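Local coordinates for putative secreted cellulose binding protein (Streptomyces coelicolor, PDB 4OY7), which cleaves glycosidic bonds of cellulose oxidatively as a copper-dependent lytic polysaccharide monooxygenase, of which this chain is the LPMO domain, at residues T119-S124 / S164-D169; R91-S96 / D190-G195; Q33-Q38 / S80-A85; A85-P90 / S124-L129. All coordinates share one frame; numbering follows the deposited sequence.

Contact 1 of 4, residues T119-S124 / S164-D169; sequences TKPGWS and SGRSGD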
loop_
_atom_site.group_PDB
_atom_site.type_symbol
_atom_site.label_atom_id
_atom_site.label_comp_id
_atom_site.label_asym_id
_atom_site.label_seq_id
_atom_site.Cartn_x
_atom_site.Cartn_y
_atom_site.Cartn_z
ATOM N N THR A 119 0.543 -10.262 6.118
ATOM C CA THR A 119 0.804 -10.427 7.526
ATOM C C THR A 119 0.374 -11.815 7.966
ATOM O O THR A 119 -0.639 -12.351 7.541
ATOM C CB THR A 119 0.144 -9.332 8.389
ATOM O OG1 THR A 119 -1.273 -9.282 8.135
ATOM C CG2 THR A 119 0.806 -7.995 8.119
ATOM N N LYS A 120 1.191 -12.366 8.847
ATOM C CA LYS A 120 0.987 -13.726 9.357
ATOM C C LYS A 120 -0.254 -13.843 10.220
ATOM O O LYS A 120 -0.700 -12.879 10.851
ATOM C CB LYS A 120 2.201 -14.156 10.159
ATOM C CG LYS A 120 3.453 -14.288 9.327
ATOM C CD LYS A 120 4.645 -14.656 10.185
ATOM C CE LYS A 120 5.924 -14.706 9.365
ATOM N NZ LYS A 120 7.151 -14.903 10.189
ATOM N N PRO A 121 -0.809 -15.057 10.288
ATOM C CA PRO A 121 -1.923 -15.269 11.184
ATOM C C PRO A 121 -1.562 -14.824 12.602
ATOM O O PRO A 121 -0.446 -15.104 13.089
ATOM C CB PRO A 121 -2.125 -16.786 11.144
ATOM C CG PRO A 121 -1.502 -17.218 9.879
ATOM C CD PRO A 121 -0.362 -16.304 9.638
ATOM N N GLY A 122 -2.505 -14.164 13.258
ATOM C CA GLY A 122 -2.296 -13.709 14.616
ATOM C C GLY A 122 -1.823 -12.277 14.697
ATOM O O GLY A 122 -2.016 -11.631 15.729
ATOM N N TRP A 123 -1.198 -11.766 13.642
ATOM C CA TRP A 123 -0.824 -10.358 13.612
ATOM C C TRP A 123 -2.061 -9.500 13.499
ATOM O O TRP A 123 -2.932 -9.770 12.681
ATOM C CB TRP A 123 0.105 -10.054 12.439
ATOM C CG TRP A 123 0.588 -8.636 12.414
ATOM C CD1 TRP A 123 1.706 -8.146 13.011
ATOM C CD2 TRP A 123 -0.045 -7.524 11.767
ATOM N NE1 TRP A 123 1.822 -6.791 12.780
ATOM C CE2 TRP A 123 0.765 -6.387 12.006
ATOM C CE3 TRP A 123 -1.198 -7.381 10.979
ATOM C CZ2 TRP A 123 0.463 -5.130 11.493
ATOM C CZ3 TRP A 123 -1.499 -6.107 10.474
ATOM C CH2 TRP A 123 -0.668 -5.014 10.726
ATOM N N SER A 124 -2.125 -8.449 14.305
ATOM C CA SER A 124 -3.182 -7.457 14.176
ATOM C C SER A 124 -2.597 -6.040 14.100
ATOM O O SER A 124 -1.491 -5.758 14.622
ATOM C CB SER A 124 -4.193 -7.598 15.297
ATOM O OG SER A 124 -3.671 -7.009 16.472
ATOM N N SER A 164 -6.313 -19.620 2.024
ATOM C CA SER A 164 -7.383 -20.149 2.868
ATOM C C SER A 164 -6.985 -20.143 4.339
ATOM O O SER A 164 -5.807 -19.939 4.670
ATOM C CB SER A 164 -7.694 -21.576 2.478
ATOM O OG SER A 164 -8.210 -21.620 1.174
ATOM N N GLY A 165 -7.980 -20.349 5.203
ATOM C CA GLY A 165 -7.746 -20.480 6.642
ATOM C C GLY A 165 -7.453 -19.176 7.356
ATOM O O GLY A 165 -6.943 -19.209 8.466
ATOM N N ARG A 166 -7.774 -18.047 6.740
ATOM C CA ARG A 166 -7.536 -16.753 7.348
ATOM C C ARG A 166 -8.830 -16.071 7.788
ATOM O O ARG A 166 -9.909 -16.260 7.191
ATOM C CB ARG A 166 -6.733 -15.859 6.383
ATOM C CG ARG A 166 -5.370 -16.432 5.994
ATOM C CD ARG A 166 -4.449 -16.609 7.199
ATOM N NE ARG A 166 -4.267 -15.321 7.839
ATOM C CZ ARG A 166 -3.281 -14.467 7.578
ATOM N NH1 ARG A 166 -2.261 -14.774 6.755
ATOM N NH2 ARG A 166 -3.279 -13.302 8.194
ATOM N N SER A 167 -8.709 -15.277 8.848
ATOM C CA SER A 167 -9.821 -14.509 9.366
ATOM C C SER A 167 -9.319 -13.245 10.024
ATOM O O SER A 167 -8.131 -13.144 10.310
ATOM C CB SER A 167 -10.604 -15.337 10.368
ATOM O OG SER A 167 -9.852 -15.573 11.549
ATOM N N GLY A 168 -10.227 -12.297 10.248
ATOM C CA GLY A 168 -9.897 -11.055 10.923
ATOM C C GLY A 168 -8.989 -10.149 10.109
ATOM O O GLY A 168 -8.797 -10.328 8.896
ATOM N N ASP A 169 -8.443 -9.142 10.780
ATOM C CA ASP A 169 -7.680 -8.106 10.103
ATOM C C ASP A 169 -6.315 -8.628 9.682
ATOM O O ASP A 169 -5.750 -9.521 10.316
ATOM C CB ASP A 169 -7.458 -6.902 11.038
ATOM C CG ASP A 169 -8.721 -6.081 11.298
ATOM O OD1 ASP A 169 -9.678 -6.146 10.499
ATOM O OD2 ASP A 169 -8.720 -5.306 12.291
HETATM O O HOH W 1 -5.818 -9.887 13.010
#

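Contact 2 of 4, residues R91-S96 / D190-G195; sequences RTHLTS and DVVFDG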
loop_
_atom_site.group_PDB
_atom_site.type_symbol
_atom_site.label_atom_id
_atom_site.label_comp_id
_atom_site.label_asym_id
_atom_site.label_seq_id
_atom_site.Cartn_x
_atom_site.Cartn_y
_atom_site.Cartn_z
ATOM N N ARG A 91 -10.485 -0.144 5.252
ATOM C CA ARG A 91 -10.008 -1.451 4.860
ATOM C C ARG A 91 -10.889 -2.074 3.797
ATOM O O ARG A 91 -12.063 -1.737 3.649
ATOM C CB ARG A 91 -9.896 -2.399 6.053
ATOM C CG ARG A 91 -11.201 -2.855 6.710
ATOM C CD ARG A 91 -10.979 -3.587 8.047
ATOM N NE ARG A 91 -10.237 -2.702 8.942
ATOM C CZ ARG A 91 -8.936 -2.795 9.216
ATOM N NH1 ARG A 91 -8.363 -1.844 9.940
ATOM N NH2 ARG A 91 -8.191 -3.811 8.789
ATOM N N THR A 92 -10.299 -3.028 3.106
ATOM C CA THR A 92 -10.974 -3.807 2.087
ATOM C C THR A 92 -11.385 -5.160 2.666
ATOM O O THR A 92 -10.570 -5.864 3.264
ATOM C CB THR A 92 -10.058 -4.022 0.885
ATOM O OG1 THR A 92 -9.627 -2.748 0.378
ATOM C CG2 THR A 92 -10.800 -4.766 -0.248
ATOM N N HIS A 93 -12.648 -5.499 2.444
ATOM C CA HIS A 93 -13.210 -6.749 2.929
ATOM C C HIS A 93 -12.949 -7.835 1.894
ATOM O O HIS A 93 -13.311 -7.680 0.719
ATOM C CB HIS A 93 -14.711 -6.547 3.209
ATOM C CG HIS A 93 -14.963 -5.592 4.332
ATOM N ND1 HIS A 93 -15.454 -5.999 5.557
ATOM C CD2 HIS A 93 -14.767 -4.256 4.428
ATOM C CE1 HIS A 93 -15.544 -4.950 6.360
ATOM N NE2 HIS A 93 -15.119 -3.884 5.704
ATOM N N LEU A 94 -12.293 -8.913 2.342
ATOM C CA LEU A 94 -11.872 -10.016 1.468
ATOM C C LEU A 94 -12.386 -11.354 1.916
ATOM O O LEU A 94 -12.711 -11.549 3.079
ATOM C CB LEU A 94 -10.357 -10.141 1.481
ATOM C CG LEU A 94 -9.578 -8.912 1.059
ATOM C CD1 LEU A 94 -8.092 -9.178 1.147
ATOM C CD2 LEU A 94 -9.976 -8.539 -0.350
ATOM N N THR A 95 -12.406 -12.301 0.972
ATOM C CA THR A 95 -12.757 -13.670 1.282
ATOM C C THR A 95 -11.502 -14.521 1.220
ATOM O O THR A 95 -10.898 -14.704 0.146
ATOM C CB THR A 95 -13.817 -14.203 0.323
ATOM O OG1 THR A 95 -14.946 -13.320 0.329
ATOM C CG2 THR A 95 -14.286 -15.601 0.763
ATOM N N SER A 96 -11.139 -15.095 2.368
ATOM C CA SER A 96 -10.050 -16.051 2.416
ATOM C C SER A 96 -10.380 -17.217 1.476
ATOM O O SER A 96 -11.482 -17.756 1.489
ATOM C CB SER A 96 -9.877 -16.561 3.846
ATOM O OG SER A 96 -8.863 -17.530 3.933
ATOM N N ASP A 190 -4.690 -2.211 4.336
ATOM C CA ASP A 190 -5.458 -2.838 5.379
ATOM C C ASP A 190 -6.596 -3.646 4.797
ATOM O O ASP A 190 -7.344 -3.155 3.925
ATOM C CB ASP A 190 -6.018 -1.782 6.315
ATOM C CG ASP A 190 -4.933 -1.094 7.107
ATOM O OD1 ASP A 190 -4.567 0.020 6.724
ATOM O OD2 ASP A 190 -4.391 -1.687 8.061
ATOM N N VAL A 191 -6.747 -4.878 5.270
ATOM C CA VAL A 191 -7.796 -5.783 4.781
ATOM C C VAL A 191 -8.409 -6.507 5.973
ATOM O O VAL A 191 -7.850 -6.484 7.097
ATOM C CB VAL A 191 -7.264 -6.804 3.752
ATOM C CG1 VAL A 191 -6.547 -6.068 2.621
ATOM C CG2 VAL A 191 -6.371 -7.855 4.399
ATOM N N VAL A 192 -9.557 -7.125 5.750
ATOM C CA VAL A 192 -10.145 -8.036 6.739
ATOM C C VAL A 192 -10.699 -9.230 5.999
ATOM O O VAL A 192 -11.369 -9.076 4.973
ATOM C CB VAL A 192 -11.204 -7.349 7.640
ATOM C CG1 VAL A 192 -12.287 -6.677 6.823
ATOM C CG2 VAL A 192 -11.812 -8.332 8.627
ATOM N N PHE A 193 -10.387 -10.418 6.512
ATOM C CA PHE A 193 -10.871 -11.669 5.947
ATOM C C PHE A 193 -12.177 -12.037 6.648
ATOM O O PHE A 193 -12.222 -12.904 7.559
ATOM C CB PHE A 193 -9.836 -12.788 6.098
ATOM C CG PHE A 193 -8.595 -12.598 5.265
ATOM C CD1 PHE A 193 -8.619 -12.818 3.883
ATOM C CD2 PHE A 193 -7.398 -12.234 5.861
ATOM C CE1 PHE A 193 -7.461 -12.663 3.140
ATOM C CE2 PHE A 193 -6.239 -12.093 5.118
ATOM C CZ PHE A 193 -6.285 -12.290 3.754
ATOM N N ASP A 194 -13.257 -11.393 6.213
ATOM C CA ASP A 194 -14.584 -11.645 6.793
ATOM C C ASP A 194 -15.615 -12.089 5.758
ATOM O O ASP A 194 -16.793 -12.205 6.074
ATOM C CB ASP A 194 -15.094 -10.429 7.556
ATOM C CG ASP A 194 -15.329 -9.215 6.667
ATOM O OD1 ASP A 194 -15.006 -9.244 5.445
ATOM O OD2 ASP A 194 -15.828 -8.192 7.215
ATOM N N GLY A 195 -15.190 -12.349 4.528
ATOM C CA GLY A 195 -16.128 -12.680 3.463
ATOM C C GLY A 195 -16.498 -14.147 3.366
ATOM O O GLY A 195 -15.864 -15.007 4.016
HETATM O O HOH W 2 -5.346 -4.089 8.953
HETATM O O HOH W 3 -5.884 -0.962 10.355
HETATM O O HOH W 4 -7.181 -2.168 1.357
HETATM O O HOH W 5 -13.280 -15.438 4.369
#

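Contact 3 of 4, residues Q33-Q38 / S80-A85; sequences QAALDQ and SAYNAA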
loop_
_atom_site.group_PDB
_atom_site.type_symbol
_atom_site.label_atom_id
_atom_site.label_comp_id
_atom_site.label_asym_id
_atom_site.label_seq_id
_atom_site.Cartn_x
_atom_site.Cartn_y
_atom_site.Cartn_z
ATOM N N GLN A 33 -8.066 11.203 9.219
ATOM C CA GLN A 33 -8.003 12.539 9.818
ATOM C C GLN A 33 -6.727 12.716 10.636
ATOM O O GLN A 33 -6.068 13.756 10.546
ATOM C CB GLN A 33 -9.224 12.824 10.691
ATOM C CG GLN A 33 -9.208 14.237 11.260
ATOM C CD GLN A 33 -9.240 15.302 10.176
ATOM O OE1 GLN A 33 -8.296 16.087 10.021
ATOM N NE2 GLN A 33 -10.323 15.326 9.411
ATOM N N ALA A 34 -6.365 11.701 11.420
ATOM C CA ALA A 34 -5.170 11.782 12.252
ATOM C C ALA A 34 -3.919 11.902 11.402
ATOM O O ALA A 34 -3.039 12.696 11.724
ATOM C CB ALA A 34 -5.065 10.574 13.170
ATOM N N ALA A 35 -3.855 11.130 10.316
ATOM C CA ALA A 35 -2.699 11.164 9.420
ATOM C C ALA A 35 -2.618 12.481 8.678
ATOM O O ALA A 35 -1.525 12.992 8.427
ATOM C CB ALA A 35 -2.744 10.012 8.427
ATOM N N LEU A 36 -3.762 13.047 8.320
ATOM C CA LEU A 36 -3.767 14.366 7.682
ATOM C C LEU A 36 -3.232 15.422 8.652
ATOM O O LEU A 36 -2.414 16.276 8.289
ATOM C CB LEU A 36 -5.176 14.742 7.213
ATOM C CG LEU A 36 -5.369 16.120 6.582
ATOM C CD1 LEU A 36 -4.573 16.235 5.295
ATOM C CD2 LEU A 36 -6.825 16.391 6.291
ATOM N N ASP A 37 -3.697 15.360 9.894
ATOM C CA ASP A 37 -3.290 16.320 10.920
ATOM C C ASP A 37 -1.792 16.187 11.247
ATOM O O ASP A 37 -1.103 17.197 11.473
ATOM C CB ASP A 37 -4.135 16.144 12.187
ATOM C CG ASP A 37 -5.599 16.567 12.003
ATOM O OD1 ASP A 37 -6.459 16.132 12.815
ATOM O OD2 ASP A 37 -5.903 17.348 11.069
ATOM N N GLN A 38 -1.272 14.967 11.262
ATOM C CA GLN A 38 0.157 14.811 11.510
ATOM C C GLN A 38 1.051 15.090 10.297
ATOM O O GLN A 38 1.919 15.957 10.344
ATOM C CB GLN A 38 0.485 13.439 12.057
ATOM C CG GLN A 38 1.995 13.279 12.143
ATOM C CD GLN A 38 2.454 11.976 12.736
ATOM O OE1 GLN A 38 1.816 11.429 13.627
ATOM N NE2 GLN A 38 3.602 11.486 12.254
ATOM N N SER A 80 4.973 9.617 7.353
ATOM C CA SER A 80 5.226 8.952 8.634
ATOM C C SER A 80 3.944 8.501 9.343
ATOM O O SER A 80 3.918 7.425 9.954
ATOM C CB SER A 80 6.079 9.848 9.546
ATOM O OG SER A 80 6.422 9.198 10.765
ATOM N N ALA A 81 2.893 9.302 9.229
ATOM C CA ALA A 81 1.613 8.992 9.892
ATOM C C ALA A 81 0.941 7.721 9.400
ATOM O O ALA A 81 0.145 7.132 10.127
ATOM C CB ALA A 81 0.632 10.168 9.793
ATOM N N TYR A 82 1.311 7.282 8.202
ATOM C CA TYR A 82 0.712 6.124 7.548
ATOM C C TYR A 82 1.314 4.837 8.095
ATOM O O TYR A 82 0.846 3.768 7.772
ATOM C CB TYR A 82 0.779 6.272 6.001
ATOM C CG TYR A 82 -0.003 7.498 5.589
ATOM C CD1 TYR A 82 -1.367 7.431 5.360
ATOM C CD2 TYR A 82 0.598 8.752 5.538
ATOM C CE1 TYR A 82 -2.101 8.551 5.045
ATOM C CE2 TYR A 82 -0.130 9.882 5.234
ATOM C CZ TYR A 82 -1.493 9.784 4.989
ATOM O OH TYR A 82 -2.266 10.901 4.724
ATOM N N ASN A 83 2.329 4.936 8.956
ATOM C CA ASN A 83 2.740 3.800 9.788
ATOM C C ASN A 83 1.953 3.587 11.095
ATOM O O ASN A 83 2.161 2.559 11.749
ATOM C CB ASN A 83 4.251 3.893 10.146
ATOM C CG ASN A 83 5.121 3.781 8.927
ATOM O OD1 ASN A 83 5.023 2.792 8.156
ATOM N ND2 ASN A 83 5.957 4.782 8.715
ATOM N N ALA A 84 1.072 4.513 11.483
ATOM C CA ALA A 84 0.364 4.415 12.768
ATOM C C ALA A 84 -0.280 3.050 12.940
ATOM O O ALA A 84 -1.019 2.578 12.081
ATOM C CB ALA A 84 -0.677 5.523 12.885
ATOM N N ALA A 85 0.039 2.413 14.057
ATOM C CA ALA A 85 -0.435 1.069 14.348
ATOM C C ALA A 85 -1.827 1.163 14.991
ATOM O O ALA A 85 -1.990 1.114 16.243
ATOM C CB ALA A 85 0.549 0.348 15.271
HETATM O O HOH W 6 -0.953 13.059 5.680
#

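Contact 4 of 4, residues A85-P90 / S124-L129; sequences ARSDWP and SPTSEL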
loop_
_atom_site.group_PDB
_atom_site.type_symbol
_atom_site.label_atom_id
_atom_site.label_comp_id
_atom_site.label_asym_id
_atom_site.label_seq_id
_atom_site.Cartn_x
_atom_site.Cartn_y
_atom_site.Cartn_z
ATOM N N ALA A 85 0.039 2.413 14.057
ATOM C CA ALA A 85 -0.435 1.069 14.348
ATOM C C ALA A 85 -1.827 1.163 14.991
ATOM O O ALA A 85 -1.990 1.114 16.243
ATOM C CB ALA A 85 0.549 0.348 15.271
ATOM N N ARG A 86 -2.816 1.332 14.113
ATOM C CA ARG A 86 -4.213 1.553 14.483
ATOM C C ARG A 86 -5.088 0.541 13.760
ATOM O O ARG A 86 -4.752 0.093 12.659
ATOM C CB ARG A 86 -4.652 2.940 14.010
ATOM C CG ARG A 86 -3.998 4.097 14.692
ATOM C CD ARG A 86 -4.363 5.408 14.027
ATOM N NE ARG A 86 -5.754 5.721 14.317
ATOM C CZ ARG A 86 -6.178 6.849 14.868
ATOM N NH1 ARG A 86 -5.328 7.815 15.210
ATOM N NH2 ARG A 86 -7.475 7.013 15.071
ATOM N N SER A 87 -6.218 0.205 14.369
ATOM C CA SER A 87 -7.148 -0.746 13.760
ATOM C C SER A 87 -8.315 -0.079 13.033
ATOM O O SER A 87 -9.192 -0.781 12.505
ATOM C CB SER A 87 -7.691 -1.665 14.841
ATOM O OG SER A 87 -8.477 -0.962 15.774
ATOM N N ASP A 88 -8.329 1.247 12.993
ATOM C CA ASP A 88 -9.474 1.998 12.453
ATOM C C ASP A 88 -9.202 2.611 11.062
ATOM O O ASP A 88 -10.022 3.393 10.588
ATOM C CB ASP A 88 -10.024 3.036 13.463
ATOM C CG ASP A 88 -8.991 4.082 13.898
ATOM O OD1 ASP A 88 -7.781 3.914 13.607
ATOM O OD2 ASP A 88 -9.419 5.112 14.474
ATOM N N TRP A 89 -8.105 2.246 10.406
ATOM C CA TRP A 89 -7.863 2.659 9.032
ATOM C C TRP A 89 -8.972 2.101 8.129
ATOM O O TRP A 89 -9.629 1.111 8.492
ATOM C CB TRP A 89 -6.534 2.111 8.522
ATOM C CG TRP A 89 -5.287 2.711 9.083
ATOM C CD1 TRP A 89 -4.484 2.193 10.072
ATOM C CD2 TRP A 89 -4.646 3.918 8.653
ATOM N NE1 TRP A 89 -3.409 3.005 10.282
ATOM C CE2 TRP A 89 -3.489 4.088 9.450
ATOM C CE3 TRP A 89 -4.962 4.899 7.713
ATOM C CZ2 TRP A 89 -2.600 5.171 9.273
ATOM C CZ3 TRP A 89 -4.100 5.966 7.549
ATOM C CH2 TRP A 89 -2.936 6.122 8.363
ATOM N N PRO A 90 -9.220 2.748 6.981
ATOM C CA PRO A 90 -10.128 2.141 6.023
ATOM C C PRO A 90 -9.610 0.793 5.588
ATOM O O PRO A 90 -8.422 0.605 5.544
ATOM C CB PRO A 90 -10.096 3.121 4.837
ATOM C CG PRO A 90 -9.588 4.392 5.385
ATOM C CD PRO A 90 -8.649 4.004 6.483
ATOM N N SER A 124 -2.125 -8.449 14.305
ATOM C CA SER A 124 -3.182 -7.457 14.176
ATOM C C SER A 124 -2.597 -6.040 14.100
ATOM O O SER A 124 -1.491 -5.758 14.622
ATOM C CB SER A 124 -4.193 -7.598 15.297
ATOM O OG SER A 124 -3.671 -7.009 16.472
ATOM N N PRO A 125 -3.361 -5.121 13.491
ATOM C CA PRO A 125 -2.843 -3.799 13.164
ATOM C C PRO A 125 -2.570 -2.835 14.313
ATOM O O PRO A 125 -2.007 -1.787 14.061
ATOM C CB PRO A 125 -3.901 -3.240 12.193
ATOM C CG PRO A 125 -5.134 -3.962 12.532
ATOM C CD PRO A 125 -4.687 -5.341 12.880
ATOM N N THR A 126 -2.922 -3.189 15.541
ATOM C CA THR A 126 -2.463 -2.416 16.691
ATOM C C THR A 126 -1.031 -2.783 17.105
ATOM O O THR A 126 -0.469 -2.126 17.949
ATOM C CB THR A 126 -3.402 -2.520 17.903
ATOM O OG1 THR A 126 -3.604 -3.886 18.245
ATOM C CG2 THR A 126 -4.740 -1.851 17.583
ATOM N N SER A 127 -0.441 -3.785 16.467
ATOM C CA SER A 127 0.973 -4.091 16.609
ATOM C C SER A 127 1.819 -3.482 15.506
ATOM O O SER A 127 1.355 -3.269 14.388
ATOM C CB SER A 127 1.179 -5.594 16.558
ATOM O OG SER A 127 0.462 -6.205 17.602
ATOM N N GLU A 128 3.088 -3.259 15.825
ATOM C CA GLU A 128 4.062 -2.822 14.826
ATOM C C GLU A 128 4.094 -3.813 13.650
ATOM O O GLU A 128 4.032 -5.023 13.846
ATOM C CB GLU A 128 5.421 -2.753 15.496
ATOM C CG GLU A 128 6.525 -2.275 14.594
ATOM C CD GLU A 128 7.866 -2.224 15.287
ATOM O OE1 GLU A 128 8.863 -1.977 14.603
ATOM O OE2 GLU A 128 7.943 -2.406 16.510
ATOM N N LEU A 129 4.200 -3.276 12.443
ATOM C CA LEU A 129 4.430 -4.063 11.226
ATOM C C LEU A 129 5.926 -4.199 10.977
ATOM O O LEU A 129 6.610 -3.240 10.602
ATOM C CB LEU A 129 3.752 -3.415 10.025
ATOM C CG LEU A 129 3.969 -4.140 8.707
ATOM C CD1 LEU A 129 3.214 -5.461 8.780
ATOM C CD2 LEU A 129 3.487 -3.293 7.545
HETATM O O HOH W 7 -0.746 0.585 18.481
#

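Contact 1 of 4, residues T119-S124 / S164-D169
Arg166 reaches across to the backbone carbonyl of Thr119 and grips it end-on with two nitrogens. NH1 of Arg166 donates to Thr119 O at 3.0 Å, and NH2 of Arg166 donates to the same oxygen at 2.9 Å. Both bonds are bent, with N-H...O angles of 139° and 147°, as expected when two donors converge on one atom. The oxygen lies close to the guanidinium plane. NH1 sits in the carbonyl plane, whereas NH2 is tilted from it.

Bends at chi2 and chi3 fold the arginine chain, which crosses Pro121 at about a right angle. Pro121 CD lies 3.8 Å from Arg166 NH1. Pro121 N sits over one face of the guanidinium, toward its rim.

Thr119 ends strand 112-119, and a type II beta turn from Lys120 to Trp123 follows. Trp123 N closes the turn on Lys120 O at 3.0 Å. Gly122 takes its third position with a positive phi, where a side chain would press against the preceding carbonyl. The other segment leads into strand 168-178, the antiparallel neighbour of 112-119 in the mixed sheet of this LPMO domain.

Beyond the strand pairing, one water joins the two backbones. It donates to Trp123 O at 2.9 Å and to Asp169 O at 2.7 Å, two acceptors that could not bond to each other directly.

Several other polar groups have partners outside the two segments. Thr119 OG1 pairs with Leu171 N, Lys120 NZ with Asp132 O, and Trp123 NE1 with Glu128 O. The backbone N of Arg166 donates to Ser96 OG.

Contact 2 of 4, residues R91-S96 / D190-G195
Backbone bonds join Thr92 N to Asp190 O, Val192 N to Thr92 O, and Leu94 N to Val192 O, the last at 2.8 Å. Beyond the strands, Gly195 N bonds to Leu94 O. A side chain on Gly195 would collide with Thr95 OG1.

Two side chains add polar bonds. His93 ND1 donates to the syn lone pair of Asp194 OD2 at 2.8 Å, close to the ring plane. Arg91 NH2 bonds to Val191 O at 3.2 Å, from above the carbonyl plane. Arg91 CG lies between the backbone N and the carbonyl carbon (chi1 69°), and a bend at chi3 turns the guanidinium back over the neighbouring strand. Two waters link its NH1 and NH2 to Asp190 OD2. Asp190 OD1 forms a salt bridge with Arg10. A leucine in place of Arg91 would probably leave Val191 O without this side-chain donor and Asp190 without its water-linked positive charge.

The apolar contacts lie on both faces. Val192 CG1 makes a CH-pi contact over the His93 ring, 3.7 Å from its centroid, and also touches Arg91 CD. On the face of Thr92, Val191 and Leu94, Leu94 CD1 packs on Val191 CB at 3.6 Å. Phe193 CD1 meets Leu94 CB and Ser96 CB.

The arrangement is a parallel strand pair, 92-94 beside 190-193, with axes at 31°. It sets a short strand against strand 184-193, the last in the chain, in the immunoglobulin-like beta-sandwich typical of LPMOs.

Contact 3 of 4, residues Q33-Q38 / S80-A85
This is small-residue packing of a helix against a short 3-10 segment. Helix 30-39 meets residues 80-83 in the long loop region between strands 51-52 and 92-94, outside the sheets. No direct hydrogen bond joins the two segments.

Ala35 and Ala81 form the centre, with CA atoms 4.9 Å apart. The CB of Ala35 and the CB of Ala81 touch at 3.6 Å. Ala81 CB also lies 3.5 Å from Ala35 CA, so the methyl reaches the helix backbone itself.

Tyr82 closes one side. Its CG lies beside the backbone N (chi1 -61°), which carries the ring across to the helix. Ala35 CB sits over one ring face in a CH-pi contact, 4.0 Å from the centroid and toward the phenol end. Ala43 and Leu44 of helix 42-45 also touch Tyr82. On the other side of Ala81, the extended Gln38 side chain runs along its methyl, with Gln38 CD 3.9 Å from Ala81 CB.

A single water bridges the edge. It donates to Ala35 O at 2.8 Å and accepts from Tyr82 OH at 2.7 Å. A serine in place of Tyr82 would probably open a gap over the Ala35 methyl and leave the bridging water without its phenol donor.

The chemistry implies an interface set by close shape fit. Methyl groups permit the near approach of the two backbones, and the polar link is water-mediated.

Contact 4 of 4, residues A85-P90 / S124-L129
Pro125 and Thr126 meet Ala85 and Ser87 mostly through backbone and methyl groups. Ala85 CB sits 3.5 Å from Pro125 O. Thr126 CA makes a CA-H...O contact of 3.6 Å with Ala85 O, nearly straight at 164°. The ring of Pro125 lies alongside the next residues, with its CB 3.5 Å from Arg86 O and its CG 4.0 Å from Ser87 CA. With OG1 between the backbone N and the carbonyl carbon (chi1 55°), CG2 of Thr126 lies beside the backbone N and touches Ser87 CB at 4.0 Å.

No direct hydrogen bond crosses the contact. One water donates to both Ala85 O and Thr126 O.

Each segment is shaped from within. A type I beta turn runs from Ser124 to Ser127, closed by Ser127 N on Ser124 O, and presents Pro125 and Thr126 at its middle positions. In the other segment, Arg86 grips Asp88 side-on in a salt bridge. NE of Arg86 bonds to OD1 of Asp88 at 2.8 Å, and NH2 to OD2, both almost straight and in the guanidinium plane.

Arg86 and Asp88 also touch helix 30-39. Trp89 packs on Cys14 of helix 10-18 and on Asp190 of strand 184-193. The contact thus joins two surface loops, one leading to strand 92-94 and one between strands 112-119 and 134-141.

How the contacts relate
Along the chain, contact 3 comes first and ends at Ala85, where contact 4 begins. Contact 1 is nested inside the loop closed by contact 2, while contact 4 crosses both. Contacts 1 and 2 have centres about 10 Å apart and reach neighbouring strands 168-178 and 184-193 of the mixed sheet. Gly168 O to Phe193 N, 2.9 Å, joins them. Contact 4 shares Ser124 with contact 1 and Ala85 with contact 3, so it connects the sheet end to the helical region. Contact 3 lies about 23 Å from contact 1, between centres. Together they tie the loops and helix 30-39 to the sheet of one compact LPMO domain.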